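Local atomic coordinates of hypothetical protein (Bacteroides caccae, PDB entry 4M8R), a protein that is of unknown function but combines an N-terminal Ig-like domain with a domain resembling a WD40 beta-propeller. Residues R393-N401 with D407-N417; L364-I372 with G380-D388. All coordinates share one frame; numbering follows the deposited sequence.

Contact 1 of 2, residues R393-N401 with D407-N417; sequences RTTSDFDWN and DYTDLSDMPYN
R393 reaches across to the far end of the 407-417 loop with its chain extended from CG to NE, and its guanidinium takes two successive residues there. NH2 donates to N417 OD1 at 2.6 Å, coming from above the amide's carbonyl plane, with the two flat groups turned 66° apart; NE makes a weak, bent bond to Y416 O. A leucine in its place has no NE or NH2 to offer, so N417 OD1 and Y416 O lose these donors and the end of the loop would probably be freer to shift. T395 presents a different atom to each neighbour. Its CG2, anti to the backbone N, packs against Y408 CD1 (3.8 Å), while OG1 sits 3.2 Å from CE of the selenomethionine M414 and makes a long, weak bond to L411 O. Y408 lies with its ring edge toward this strand. Its OH gives a weak bond to D397 OD2 (2.7 Å), the carboxylate standing almost perpendicular to the ring (89°); R375 also binds this hydroxyl, and D397 OD1 is hydrogen-bonded to T383 OG1. S396 OG donates to the anti side of D407 OD1 at 2.6 Å, and Y408 N to T395 O at 3.0 Å. Strand 394-399 runs between strands 381-387 and 404-407, whereas L411 and M414 lean on strand 128-133, and Y408 meets W421 of strand 419-422.

Contact 2 of 2, residues L364-I372 with G380-D388; sequences LSDKKVVSI and GTITVLFSD. With EDO (1,2-ethanediol), chain H.
A beta hairpin with a beta bulge pairs strand 368-373 with strand 381-387, the first two strands of a four-stranded antiparallel sheet in the propeller-like domain. K368 and S387 form a hydrogen-bonded pair, K368 N to S387 O (3.3 Å) and S387 N to K368 O (3.0 Å). Next comes the non-hydrogen-bonded pair V369 and F386. Beyond it, V370 and S371 together face L385: V370 N donates almost straight to L385 O at 2.9 Å, and L385 N to S371 O at 3.0 Å. I372 opposite V384 restores the register. V370 CG2 packs on L385 CD2 (3.8 Å). On the face carrying V369, I372, V384 and F386, the two methyls of V369 divide the work. CG1, anti to the backbone N (chi1 175°), meets V384 CG1 at 3.6 Å, and CG2 comes obliquely to F386 CE1 at 3.4 Å. V384 CG1 also lies over one face of the F386 ring, offset toward its rim, while W405 meets that ring edge-to-face. With I305, M330 and F343 of the neighbouring sheet against V369 and I372, this face is apolar and joins two sheets by side-chain packing, while backbone bonds hold the hairpin itself together.

From the N terminus the chain passes through the Ig-like domain and the propeller-like strands before reaching contact 2, which closes the hairpin whose connecting loop of seven residues joins 364-372 to 380-388. Contact 1 opens after that and closes the short excursion 402-406 into strand 404-407, outermost in this sheet within the chain, so the two are in series and neither nests nor crosses. Residues 389-392 between them are not modelled. Strands 381-387 and 394-399 are neighbours in one sheet, joined by F386 N to T394 O (2.8 Å). Contact 1 then ties this last sheet to the connection leading to strand 419-422, which pairs with strand 118-123, consistent with closure of the propeller ring.

Contact 1 of 2, residues R393-N401 with D407-N417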
ATOM      1  N   ARG A 393      -8.410  40.094 -14.876  1.00 91.82           N
ATOM      2  CA  ARG A 393      -7.913  38.717 -14.837  1.00 89.82           C
ATOM      3  C   ARG A 393      -8.951  37.718 -14.321  1.00 89.49           C
ATOM      4  O   ARG A 393      -9.774  38.045 -13.467  1.00 96.34           O
ATOM      5  CB  ARG A 393      -6.632  38.636 -13.998  1.00 86.30           C
ATOM      6  CG  ARG A 393      -5.376  38.707 -14.845  1.00 85.47           C
ATOM      7  CD  ARG A 393      -4.135  38.998 -14.029  1.00 86.89           C
ATOM      8  NE  ARG A 393      -2.924  38.850 -14.832  1.00 87.71           N
ATOM      9  CZ  ARG A 393      -2.504  39.718 -15.752  1.00 92.59           C
ATOM     10  NH1 ARG A 393      -3.190  40.827 -16.020  1.00 97.68           N
ATOM     11  NH2 ARG A 393      -1.384  39.474 -16.422  1.00 93.13           N
ATOM     12  N   THR A 394      -8.897  36.497 -14.851  1.00 83.93           N
ATOM     13  CA  THR A 394      -9.875  35.455 -14.536  1.00 79.69           C
ATOM     14  C   THR A 394      -9.167  34.150 -14.180  1.00 72.92           C
ATOM     15  O   THR A 394      -8.159  33.800 -14.790  1.00 69.60           O
ATOM     16  CB  THR A 394     -10.819  35.210 -15.733  1.00 80.28           C
ATOM     17  OG1 THR A 394     -11.352  36.461 -16.183  1.00 84.43           O
ATOM     18  CG2 THR A 394     -11.970  34.278 -15.352  1.00 79.48           C
ATOM     19  N   THR A 395      -9.696  33.442 -13.185  1.00 69.60           N
ATOM     20  CA  THR A 395      -9.185  32.137 -12.792  1.00 65.36           C
ATOM     21  C   THR A 395     -10.270  31.105 -13.053  1.00 65.43           C
ATOM     22  O   THR A 395     -11.407  31.281 -12.614  1.00 68.51           O
ATOM     23  CB  THR A 395      -8.813  32.113 -11.299  1.00 65.71           C
ATOM     24  OG1 THR A 395      -8.043  33.277 -10.978  1.00 67.50           O
ATOM     25  CG2 THR A 395      -8.010  30.865 -10.960  1.00 62.55           C
ATOM     26  N   SER A 396      -9.931  30.027 -13.757  1.00 63.41           N
ATOM     27  CA  SER A 396     -10.939  29.045 -14.150  1.00 65.12           C
ATOM     28  C   SER A 396     -10.395  27.623 -14.264  1.00 61.86           C
ATOM     29  O   SER A 396      -9.264  27.411 -14.701  1.00 60.27           O
ATOM     30  CB  SER A 396     -11.566  29.461 -15.480  1.00 69.58           C
ATOM     31  OG  SER A 396     -12.866  28.918 -15.613  1.00 74.49           O
ATOM     32  N   ASP A 397     -11.219  26.659 -13.857  1.00 62.83           N
ATOM     33  CA  ASP A 397     -10.889  25.235 -13.960  1.00 62.10           C
ATOM     34  C   ASP A 397     -11.524  24.635 -15.209  1.00 61.60           C
ATOM     35  O   ASP A 397     -12.682  24.917 -15.509  1.00 65.02           O
ATOM     36  CB  ASP A 397     -11.415  24.457 -12.741  1.00 63.61           C
ATOM     37  CG  ASP A 397     -10.464  24.478 -11.555  1.00 62.71           C
ATOM     38  OD1 ASP A 397      -9.354  25.053 -11.644  1.00 62.01           O
ATOM     39  OD2 ASP A 397     -10.838  23.900 -10.518  1.00 64.43           O
ATOM     40  N   PHE A 398     -10.769  23.810 -15.926  1.00 58.55           N
ATOM     41  CA  PHE A 398     -11.331  22.991 -16.995  1.00 59.19           C
ATOM     42  C   PHE A 398     -11.361  21.535 -16.550  1.00 58.11           C
ATOM     43  O   PHE A 398     -10.336  20.993 -16.138  1.00 54.62           O
ATOM     44  CB  PHE A 398     -10.503  23.111 -18.269  1.00 58.75           C
ATOM     45  CG  PHE A 398     -11.124  22.423 -19.449  1.00 60.81           C
ATOM     46  CD1 PHE A 398     -12.195  23.001 -20.117  1.00 63.76           C
ATOM     47  CD2 PHE A 398     -10.648  21.195 -19.887  1.00 59.89           C
ATOM     48  CE1 PHE A 398     -12.773  22.371 -21.207  1.00 65.94           C
ATOM     49  CE2 PHE A 398     -11.221  20.560 -20.974  1.00 61.91           C
ATOM     50  CZ  PHE A 398     -12.283  21.149 -21.638  1.00 65.42           C
ATOM     51  N   ASP A 399     -12.532  20.910 -16.637  1.00 59.85           N
ATOM     52  CA  ASP A 399     -12.701  19.513 -16.249  1.00 60.60           C
ATOM     53  C   ASP A 399     -12.723  18.647 -17.506  1.00 62.29           C
ATOM     54  O   ASP A 399     -13.628  18.765 -18.335  1.00 65.34           O
ATOM     55  CB  ASP A 399     -13.992  19.333 -15.441  1.00 62.44           C
ATOM     56  CG  ASP A 399     -14.247  17.888 -15.058  1.00 64.19           C
ATOM     57  OD1 ASP A 399     -13.467  17.333 -14.262  1.00 63.24           O
ATOM     58  OD2 ASP A 399     -15.228  17.298 -15.553  1.00 68.25           O
ATOM     59  N   TRP A 400     -11.722  17.784 -17.642  1.00 61.55           N
ATOM     60  CA  TRP A 400     -11.586  16.939 -18.823  1.00 64.76           C
ATOM     61  C   TRP A 400     -12.838  16.110 -19.127  1.00 71.11           C
ATOM     62  O   TRP A 400     -13.214  15.953 -20.289  1.00 72.42           O
ATOM     63  CB  TRP A 400     -10.390  15.994 -18.678  1.00 63.48           C
ATOM     64  CG  TRP A 400     -10.272  15.094 -19.848  1.00 66.80           C
ATOM     65  CD1 TRP A 400     -10.743  13.820 -19.956  1.00 70.00           C
ATOM     66  CD2 TRP A 400      -9.694  15.419 -21.112  1.00 68.25           C
ATOM     67  NE1 TRP A 400     -10.475  13.320 -21.206  1.00 72.98           N
ATOM     68  CE2 TRP A 400      -9.831  14.283 -21.937  1.00 71.34           C
ATOM     69  CE3 TRP A 400      -9.062  16.557 -21.624  1.00 68.02           C
ATOM     70  CZ2 TRP A 400      -9.360  14.251 -23.246  1.00 73.31           C
ATOM     71  CZ3 TRP A 400      -8.593  16.525 -22.928  1.00 69.85           C
ATOM     72  CH2 TRP A 400      -8.747  15.379 -23.724  1.00 72.24           C
ATOM     73  N   ASN A 401     -13.475  15.581 -18.085  1.00 75.62           N
ATOM     74  CA  ASN A 401     -14.578  14.634 -18.264  1.00 82.22           C
ATOM     75  C   ASN A 401     -15.885  15.296 -18.696  1.00 85.00           C
ATOM     76  O   ASN A 401     -16.662  14.696 -19.435  1.00 88.79           O
ATOM     77  CB  ASN A 401     -14.786  13.796 -16.996  1.00 85.03           C
ATOM     78  CG  ASN A 401     -13.582  12.918 -16.673  1.00 85.70           C
ATOM     79  OD1 ASN A 401     -13.579  11.723 -16.969  1.00 91.49           O
ATOM     80  ND2 ASN A 401     -12.550  13.509 -16.072  1.00 79.94           N
ATOM     81  N   ASP A 407     -15.521  29.077 -13.493  1.00 74.70           N
ATOM     82  CA  ASP A 407     -14.768  30.211 -12.974  1.00 74.79           C
ATOM     83  C   ASP A 407     -14.808  30.247 -11.446  1.00 75.95           C
ATOM     84  O   ASP A 407     -15.822  29.909 -10.832  1.00 79.15           O
ATOM     85  CB  ASP A 407     -15.336  31.530 -13.525  1.00 77.72           C
ATOM     86  CG  ASP A 407     -15.336  31.594 -15.049  1.00 77.51           C
ATOM     87  OD1 ASP A 407     -14.461  30.978 -15.698  1.00 73.46           O
ATOM     88  OD2 ASP A 407     -16.217  32.278 -15.604  1.00 80.96           O
ATOM     89  N   TYR A 408     -13.696  30.659 -10.844  1.00 74.06           N
ATOM     90  CA  TYR A 408     -13.652  31.007  -9.427  1.00 74.97           C
ATOM     91  C   TYR A 408     -14.181  32.431  -9.268  1.00 81.81           C
ATOM     92  O   TYR A 408     -13.552  33.378  -9.740  1.00 83.45           O
ATOM     93  CB  TYR A 408     -12.217  30.932  -8.902  1.00 69.97           C
ATOM     94  CG  TYR A 408     -11.646  29.531  -8.833  1.00 64.15           C
ATOM     95  CD1 TYR A 408     -11.108  28.917  -9.959  1.00 60.64           C
ATOM     96  CD2 TYR A 408     -11.637  28.824  -7.635  1.00 62.82           C
ATOM     97  CE1 TYR A 408     -10.586  27.636  -9.896  1.00 57.22           C
ATOM     98  CE2 TYR A 408     -11.116  27.546  -7.559  1.00 59.51           C
ATOM     99  CZ  TYR A 408     -10.594  26.954  -8.689  1.00 56.44           C
ATOM    100  OH  TYR A 408     -10.077  25.686  -8.602  1.00 52.85           O
ATOM    101  N   THR A 409     -15.330  32.588  -8.618  1.00 87.49           N
ATOM    102  CA  THR A 409     -15.955  33.905  -8.481  1.00 94.88           C
ATOM    103  C   THR A 409     -15.276  34.822  -7.451  1.00 98.18           C
ATOM    104  O   THR A 409     -15.439  36.040  -7.508  1.00104.77           O
ATOM    105  CB  THR A 409     -17.455  33.776  -8.141  1.00102.25           C
ATOM    106  OG1 THR A 409     -17.626  32.837  -7.074  1.00104.22           O
ATOM    107  CG2 THR A 409     -18.239  33.308  -9.363  1.00102.11           C
ATOM    108  N   ASP A 410     -14.521  34.248  -6.516  1.00 98.37           N
ATOM    109  CA  ASP A 410     -13.766  35.048  -5.542  1.00101.99           C
ATOM    110  C   ASP A 410     -12.513  35.688  -6.130  1.00 97.58           C
ATOM    111  O   ASP A 410     -11.931  36.586  -5.522  1.00 95.87           O
ATOM    112  CB  ASP A 410     -13.338  34.183  -4.351  1.00103.54           C
ATOM    113  CG  ASP A 410     -14.502  33.753  -3.486  1.00110.68           C
ATOM    114  OD1 ASP A 410     -15.619  34.294  -3.650  1.00111.91           O
ATOM    115  OD2 ASP A 410     -14.289  32.871  -2.627  1.00115.23           O
ATOM    116  N   LEU A 411     -12.095  35.220  -7.304  1.00 96.31           N
ATOM    117  CA  LEU A 411     -10.762  35.513  -7.830  1.00 97.33           C
ATOM    118  C   LEU A 411     -10.806  36.235  -9.187  1.00102.95           C
ATOM    119  O   LEU A 411     -10.447  35.668 -10.228  1.00 99.08           O
ATOM    120  CB  LEU A 411      -9.964  34.207  -7.926  1.00 89.38           C
ATOM    121  CG  LEU A 411     -10.044  33.274  -6.714  1.00 86.69           C
ATOM    122  CD1 LEU A 411      -9.236  32.018  -6.984  1.00 82.26           C
ATOM    123  CD2 LEU A 411      -9.571  33.945  -5.431  1.00 89.03           C
ATOM    124  N   SER A 412     -11.251  37.489  -9.153  1.00111.78           N
ATOM    125  CA  SER A 412     -11.259  38.361 -10.333  1.00118.02           C
ATOM    126  C   SER A 412     -10.176  39.447 -10.268  1.00123.59           C
ATOM    127  O   SER A 412      -9.677  39.884 -11.308  1.00123.04           O
ATOM    128  CB  SER A 412     -12.634  39.012 -10.500  1.00123.35           C
ATOM    129  OG  SER A 412     -13.635  38.033 -10.714  1.00122.71           O
ATOM    130  N   ASP A 413      -9.823  39.889  -9.058  1.00128.07           N
ATOM    131  CA  ASP A 413      -8.776  40.911  -8.888  1.00124.63           C
ATOM    132  C   ASP A 413      -7.414  40.383  -9.360  1.00114.19           C
ATOM    133  O   ASP A 413      -6.899  40.845 -10.380  1.00112.19           O
ATOM    134  CB  ASP A 413      -8.724  41.455  -7.440  1.00125.54           C
ATOM    135  CG  ASP A 413      -8.543  40.363  -6.382  1.00120.56           C
ATOM    136  OD1 ASP A 413      -8.897  39.190  -6.633  1.00111.47           O
ATOM    137  OD2 ASP A 413      -8.044  40.688  -5.286  1.00121.34           O
HETATM  138  N   MSE A 414      -6.864  39.407  -8.636  1.00102.08           N
HETATM  139  CA  MSE A 414      -5.654  38.676  -9.028  1.00 93.16           C
HETATM  140  C   MSE A 414      -4.609  39.508  -9.743  1.00 88.86           C
HETATM  141  O   MSE A 414      -4.485  39.430 -10.968  1.00 88.41           O
HETATM  142  CB  MSE A 414      -6.062  37.493  -9.921  1.00 89.90           C
HETATM  143  CG  MSE A 414      -7.117  36.572  -9.299  1.00 87.65           C
HETATM  144 SE   MSE A 414      -6.422  35.577  -7.738  0.75 80.60          SE
HETATM  145  CE  MSE A 414      -5.903  33.947  -8.703  1.00 76.44           C
ATOM    146  N   PRO A 415      -3.829  40.307  -8.988  1.00 85.13           N
ATOM    147  CA  PRO A 415      -2.718  41.066  -9.574  1.00 83.58           C
ATOM    148  C   PRO A 415      -1.445  40.216  -9.736  1.00 77.39           C
ATOM    149  O   PRO A 415      -0.384  40.572  -9.211  1.00 76.58           O
ATOM    150  CB  PRO A 415      -2.513  42.199  -8.563  1.00 87.30           C
ATOM    151  CG  PRO A 415      -2.891  41.589  -7.260  1.00 86.70           C
ATOM    152  CD  PRO A 415      -3.995  40.607  -7.554  1.00 85.67           C
ATOM    153  N   TYR A 416      -1.564  39.111 -10.477  1.00 72.27           N
ATOM    154  CA  TYR A 416      -0.487  38.130 -10.638  1.00 67.18           C
ATOM    155  C   TYR A 416      -0.372  37.676 -12.090  1.00 67.04           C
ATOM    156  O   TYR A 416      -1.370  37.626 -12.813  1.00 65.37           O
ATOM    157  CB  TYR A 416      -0.756  36.874  -9.798  1.00 62.06           C
ATOM    158  CG  TYR A 416      -1.250  37.101  -8.386  1.00 61.19           C
ATOM    159  CD1 TYR A 416      -0.454  37.734  -7.443  1.00 61.87           C
ATOM    160  CD2 TYR A 416      -2.503  36.646  -7.987  1.00 60.49           C
ATOM    161  CE1 TYR A 416      -0.900  37.933  -6.146  1.00 63.27           C
ATOM    162  CE2 TYR A 416      -2.957  36.839  -6.689  1.00 61.44           C
ATOM    163  CZ  TYR A 416      -2.150  37.482  -5.776  1.00 62.70           C
ATOM    164  OH  TYR A 416      -2.591  37.678  -4.490  1.00 64.43           O
ATOM    165  N   ASN A 417       0.845  37.322 -12.500  1.00 68.74           N
ATOM    166  CA  ASN A 417       1.078  36.629 -13.777  1.00 69.10           C
ATOM    167  C   ASN A 417       1.275  35.128 -13.593  1.00 64.20           C
ATOM    168  O   ASN A 417       1.096  34.356 -14.538  1.00 63.00           O
ATOM    169  CB  ASN A 417       2.302  37.205 -14.504  1.00 72.71           C
ATOM    170  CG  ASN A 417       1.957  38.386 -15.392  1.00 76.59           C
ATOM    171  OD1 ASN A 417       0.979  38.349 -16.139  1.00 76.20           O
ATOM    172  ND2 ASN A 417       2.769  39.436 -15.327  1.00 80.68           N
TER

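Contact 2 of 2, residues L364-I372 with G380-D388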
ATOM      1  N   LEU A 364     -10.241  29.439 -26.380  1.00 88.61           N
ATOM      2  CA  LEU A 364     -10.791  30.669 -25.812  1.00 90.36           C
ATOM      3  C   LEU A 364     -10.331  31.886 -26.599  1.00 93.83           C
ATOM      4  O   LEU A 364      -9.211  32.363 -26.412  1.00 93.51           O
ATOM      5  CB  LEU A 364     -10.378  30.796 -24.350  1.00 86.66           C
ATOM      6  CG  LEU A 364     -10.948  29.694 -23.457  1.00 85.62           C
ATOM      7  CD1 LEU A 364     -10.244  29.701 -22.118  1.00 81.90           C
ATOM      8  CD2 LEU A 364     -12.451  29.855 -23.276  1.00 89.02           C
ATOM      9  N   SER A 365     -11.198  32.378 -27.482  1.00 97.46           N
ATOM     10  CA  SER A 365     -10.898  33.549 -28.307  1.00101.99           C
ATOM     11  C   SER A 365     -10.892  34.824 -27.470  1.00103.11           C
ATOM     12  O   SER A 365     -11.703  34.976 -26.558  1.00105.36           O
ATOM     13  CB  SER A 365     -11.928  33.685 -29.430  1.00106.74           C
ATOM     14  OG  SER A 365     -12.027  32.483 -30.170  1.00107.85           O
ATOM     15  N   ASP A 366      -9.970  35.732 -27.779  1.00103.25           N
ATOM     16  CA  ASP A 366      -9.858  37.011 -27.075  1.00105.11           C
ATOM     17  C   ASP A 366      -9.551  36.845 -25.577  1.00104.20           C
ATOM     18  O   ASP A 366      -9.997  37.648 -24.757  1.00108.79           O
ATOM     19  CB  ASP A 366     -11.132  37.845 -27.275  1.00107.56           C
ATOM     20  N   LYS A 367      -8.806  35.794 -25.226  1.00 99.75           N
ATOM     21  CA  LYS A 367      -8.307  35.595 -23.858  1.00 93.74           C
ATOM     22  C   LYS A 367      -6.917  34.983 -23.909  1.00 86.99           C
ATOM     23  O   LYS A 367      -6.680  34.044 -24.666  1.00 84.57           O
ATOM     24  CB  LYS A 367      -9.245  34.699 -23.044  1.00 94.39           C
ATOM     25  CG  LYS A 367     -10.608  35.331 -22.815  1.00101.85           C
ATOM     26  CD  LYS A 367     -11.418  34.635 -21.736  1.00104.14           C
ATOM     27  CE  LYS A 367     -12.799  35.270 -21.638  1.00108.37           C
ATOM     28  NZ  LYS A 367     -13.592  34.764 -20.485  1.00108.67           N
ATOM     29  N   LYS A 368      -6.004  35.526 -23.108  1.00 84.21           N
ATOM     30  CA  LYS A 368      -4.617  35.068 -23.079  1.00 80.82           C
ATOM     31  C   LYS A 368      -4.300  34.347 -21.770  1.00 75.40           C
ATOM     32  O   LYS A 368      -4.394  34.934 -20.690  1.00 75.52           O
ATOM     33  CB  LYS A 368      -3.666  36.254 -23.256  1.00 84.12           C
ATOM     34  CG  LYS A 368      -2.206  35.847 -23.407  1.00 84.56           C
ATOM     35  CD  LYS A 368      -1.294  37.045 -23.614  1.00 87.59           C
ATOM     36  CE  LYS A 368       0.162  36.612 -23.663  1.00 86.83           C
ATOM     37  NZ  LYS A 368       1.096  37.767 -23.613  1.00 90.39           N
ATOM     38  N   VAL A 369      -3.921  33.074 -21.874  1.00 70.56           N
ATOM     39  CA  VAL A 369      -3.521  32.285 -20.712  1.00 63.91           C
ATOM     40  C   VAL A 369      -2.116  32.693 -20.299  1.00 62.27           C
ATOM     41  O   VAL A 369      -1.214  32.693 -21.128  1.00 62.50           O
ATOM     42  CB  VAL A 369      -3.512  30.775 -21.025  1.00 62.53           C
ATOM     43  CG1 VAL A 369      -2.974  29.982 -19.837  1.00 59.67           C
ATOM     44  CG2 VAL A 369      -4.904  30.288 -21.397  1.00 63.17           C
ATOM     45  N   VAL A 370      -1.937  33.036 -19.025  1.00 61.68           N
ATOM     46  CA  VAL A 370      -0.620  33.440 -18.498  1.00 62.26           C
ATOM     47  C   VAL A 370      -0.061  32.512 -17.416  1.00 58.60           C
ATOM     48  O   VAL A 370       1.114  32.613 -17.064  1.00 57.48           O
ATOM     49  CB  VAL A 370      -0.636  34.880 -17.944  1.00 65.49           C
ATOM     50  CG1 VAL A 370      -0.746  35.878 -19.088  1.00 68.51           C
ATOM     51  CG2 VAL A 370      -1.759  35.069 -16.929  1.00 65.36           C
ATOM     52  N   SER A 371      -0.899  31.625 -16.888  1.00 56.06           N
ATOM     53  CA  SER A 371      -0.447  30.622 -15.944  1.00 53.80           C
ATOM     54  C   SER A 371      -1.364  29.409 -15.994  1.00 52.75           C
ATOM     55  O   SER A 371      -2.571  29.542 -16.212  1.00 51.66           O
ATOM     56  CB  SER A 371      -0.424  31.197 -14.529  1.00 55.29           C
ATOM     57  OG  SER A 371       0.348  30.388 -13.659  1.00 56.27           O
ATOM     58  N   ILE A 372      -0.773  28.228 -15.815  1.00 51.21           N
ATOM     59  CA  ILE A 372      -1.517  26.977 -15.679  1.00 48.53           C
ATOM     60  C   ILE A 372      -0.940  26.210 -14.496  1.00 45.17           C
ATOM     61  O   ILE A 372       0.274  26.166 -14.313  1.00 42.85           O
ATOM     62  CB  ILE A 372      -1.410  26.095 -16.945  1.00 49.35           C
ATOM     63  CG1 ILE A 372      -1.818  26.882 -18.193  1.00 50.95           C
ATOM     64  CG2 ILE A 372      -2.279  24.849 -16.806  1.00 49.06           C
ATOM     65  CD1 ILE A 372      -1.777  26.074 -19.470  1.00 52.11           C
ATOM     66  N   GLY A 380      -8.291  15.080 -13.233  1.00 56.19           N
ATOM     67  CA  GLY A 380      -8.699  15.504 -14.568  1.00 55.80           C
ATOM     68  C   GLY A 380      -9.074  16.968 -14.698  1.00 53.88           C
ATOM     69  O   GLY A 380      -9.983  17.307 -15.453  1.00 54.79           O
ATOM     70  N   THR A 381      -8.380  17.841 -13.975  1.00 50.99           N
ATOM     71  CA  THR A 381      -8.598  19.278 -14.115  1.00 50.28           C
ATOM     72  C   THR A 381      -7.283  20.036 -14.210  1.00 48.27           C
ATOM     73  O   THR A 381      -6.245  19.570 -13.738  1.00 48.75           O
ATOM     74  CB  THR A 381      -9.411  19.880 -12.946  1.00 50.64           C
ATOM     75  OG1 THR A 381      -8.613  19.906 -11.758  1.00 49.64           O
ATOM     76  CG2 THR A 381     -10.680  19.080 -12.687  1.00 53.14           C
ATOM     77  N   ILE A 382      -7.351  21.203 -14.836  1.00 48.21           N
ATOM     78  CA  ILE A 382      -6.287  22.191 -14.768  1.00 47.14           C
ATOM     79  C   ILE A 382      -6.889  23.502 -14.301  1.00 47.86           C
ATOM     80  O   ILE A 382      -8.088  23.740 -14.466  1.00 49.79           O
ATOM     81  CB  ILE A 382      -5.583  22.402 -16.121  1.00 47.92           C
ATOM     82  CG1 ILE A 382      -6.580  22.791 -17.218  1.00 50.42           C
ATOM     83  CG2 ILE A 382      -4.827  21.144 -16.518  1.00 47.98           C
ATOM     84  CD1 ILE A 382      -5.917  23.204 -18.517  1.00 50.90           C
ATOM     85  N   THR A 383      -6.054  24.341 -13.708  1.00 47.37           N
ATOM     86  CA  THR A 383      -6.472  25.653 -13.268  1.00 48.55           C
ATOM     87  C   THR A 383      -5.703  26.669 -14.075  1.00 50.22           C
ATOM     88  O   THR A 383      -4.483  26.582 -14.192  1.00 49.70           O
ATOM     89  CB  THR A 383      -6.200  25.840 -11.778  1.00 48.41           C
ATOM     90  OG1 THR A 383      -6.918  24.834 -11.049  1.00 48.67           O
ATOM     91  CG2 THR A 383      -6.641  27.223 -11.319  1.00 50.61           C
ATOM     92  N   VAL A 384      -6.428  27.634 -14.629  1.00 53.73           N
ATOM     93  CA  VAL A 384      -5.881  28.539 -15.624  1.00 54.92           C
ATOM     94  C   VAL A 384      -6.131  29.989 -15.235  1.00 55.83           C
ATOM     95  O   VAL A 384      -7.183  30.318 -14.692  1.00 56.15           O
ATOM     96  CB  VAL A 384      -6.511  28.256 -16.999  1.00 58.36           C
ATOM     97  CG1 VAL A 384      -6.036  29.259 -18.036  1.00 61.22           C
ATOM     98  CG2 VAL A 384      -6.181  26.836 -17.439  1.00 58.52           C
ATOM     99  N   LEU A 385      -5.149  30.842 -15.525  1.00 56.02           N
ATOM    100  CA  LEU A 385      -5.243  32.268 -15.273  1.00 58.34           C
ATOM    101  C   LEU A 385      -5.234  33.020 -16.606  1.00 61.82           C
ATOM    102  O   LEU A 385      -4.258  32.942 -17.350  1.00 60.88           O
ATOM    103  CB  LEU A 385      -4.070  32.716 -14.399  1.00 57.93           C
ATOM    104  CG  LEU A 385      -4.096  34.155 -13.877  1.00 60.82           C
ATOM    105  CD1 LEU A 385      -5.201  34.361 -12.850  1.00 62.46           C
ATOM    106  CD2 LEU A 385      -2.748  34.503 -13.275  1.00 59.81           C
ATOM    107  N   PHE A 386      -6.319  33.745 -16.893  1.00 68.39           N
ATOM    108  CA  PHE A 386      -6.464  34.530 -18.130  1.00 72.83           C
ATOM    109  C   PHE A 386      -6.333  36.014 -17.868  1.00 75.52           C
ATOM    110  O   PHE A 386      -6.521  36.467 -16.743  1.00 76.80           O
ATOM    111  CB  PHE A 386      -7.850  34.348 -18.744  1.00 78.37           C
ATOM    112  CG  PHE A 386      -8.243  32.926 -18.945  1.00 80.92           C
ATOM    113  CD1 PHE A 386      -7.705  32.191 -19.989  1.00 83.43           C
ATOM    114  CD2 PHE A 386      -9.162  32.324 -18.097  1.00 83.95           C
ATOM    115  CE1 PHE A 386      -8.068  30.870 -20.177  1.00 84.57           C
ATOM    116  CE2 PHE A 386      -9.531  31.006 -18.279  1.00 86.38           C
ATOM    117  CZ  PHE A 386      -8.981  30.274 -19.322  1.00 86.91           C
ATOM    118  N   SER A 387      -6.053  36.766 -18.927  1.00 77.96           N
ATOM    119  CA  SER A 387      -6.213  38.217 -18.922  1.00 81.35           C
ATOM    120  C   SER A 387      -7.049  38.628 -20.129  1.00 84.26           C
ATOM    121  O   SER A 387      -7.101  37.903 -21.125  1.00 82.77           O
ATOM    122  CB  SER A 387      -4.855  38.914 -18.961  1.00 82.06           C
ATOM    123  OG  SER A 387      -4.080  38.458 -20.051  1.00 81.11           O
ATOM    124  N   ASP A 388      -7.714  39.778 -20.019  1.00 88.37           N
ATOM    125  CA  ASP A 388      -8.446  40.374 -21.146  1.00 91.47           C
ATOM    126  C   ASP A 388      -7.570  41.420 -21.855  1.00 93.76           C
ATOM    127  O   ASP A 388      -6.928  41.156 -22.882  1.00 93.09           O
ATOM    128  CB  ASP A 388      -9.747  41.023 -20.656  1.00 95.15           C
ATOM    129  CG  ASP A 388      -9.511  42.344 -19.929  1.00 99.10           C
ATOM    130  OD1 ASP A 388      -8.665  42.381 -19.006  1.00 96.48           O
ATOM    131  OD2 ASP A 388     -10.170  43.347 -20.287  1.00103.68           O
TER
HETATM  132  C1  EDO H 506       1.646  23.002 -16.182  1.00 51.08           C
HETATM  133  O1  EDO H 506       2.458  23.818 -15.333  1.00 56.80           O
HETATM  134  C2  EDO H 506       0.710  22.182 -15.307  1.00 54.48           C
HETATM  135  O2  EDO H 506      -0.214  21.421 -16.098  1.00 55.18           O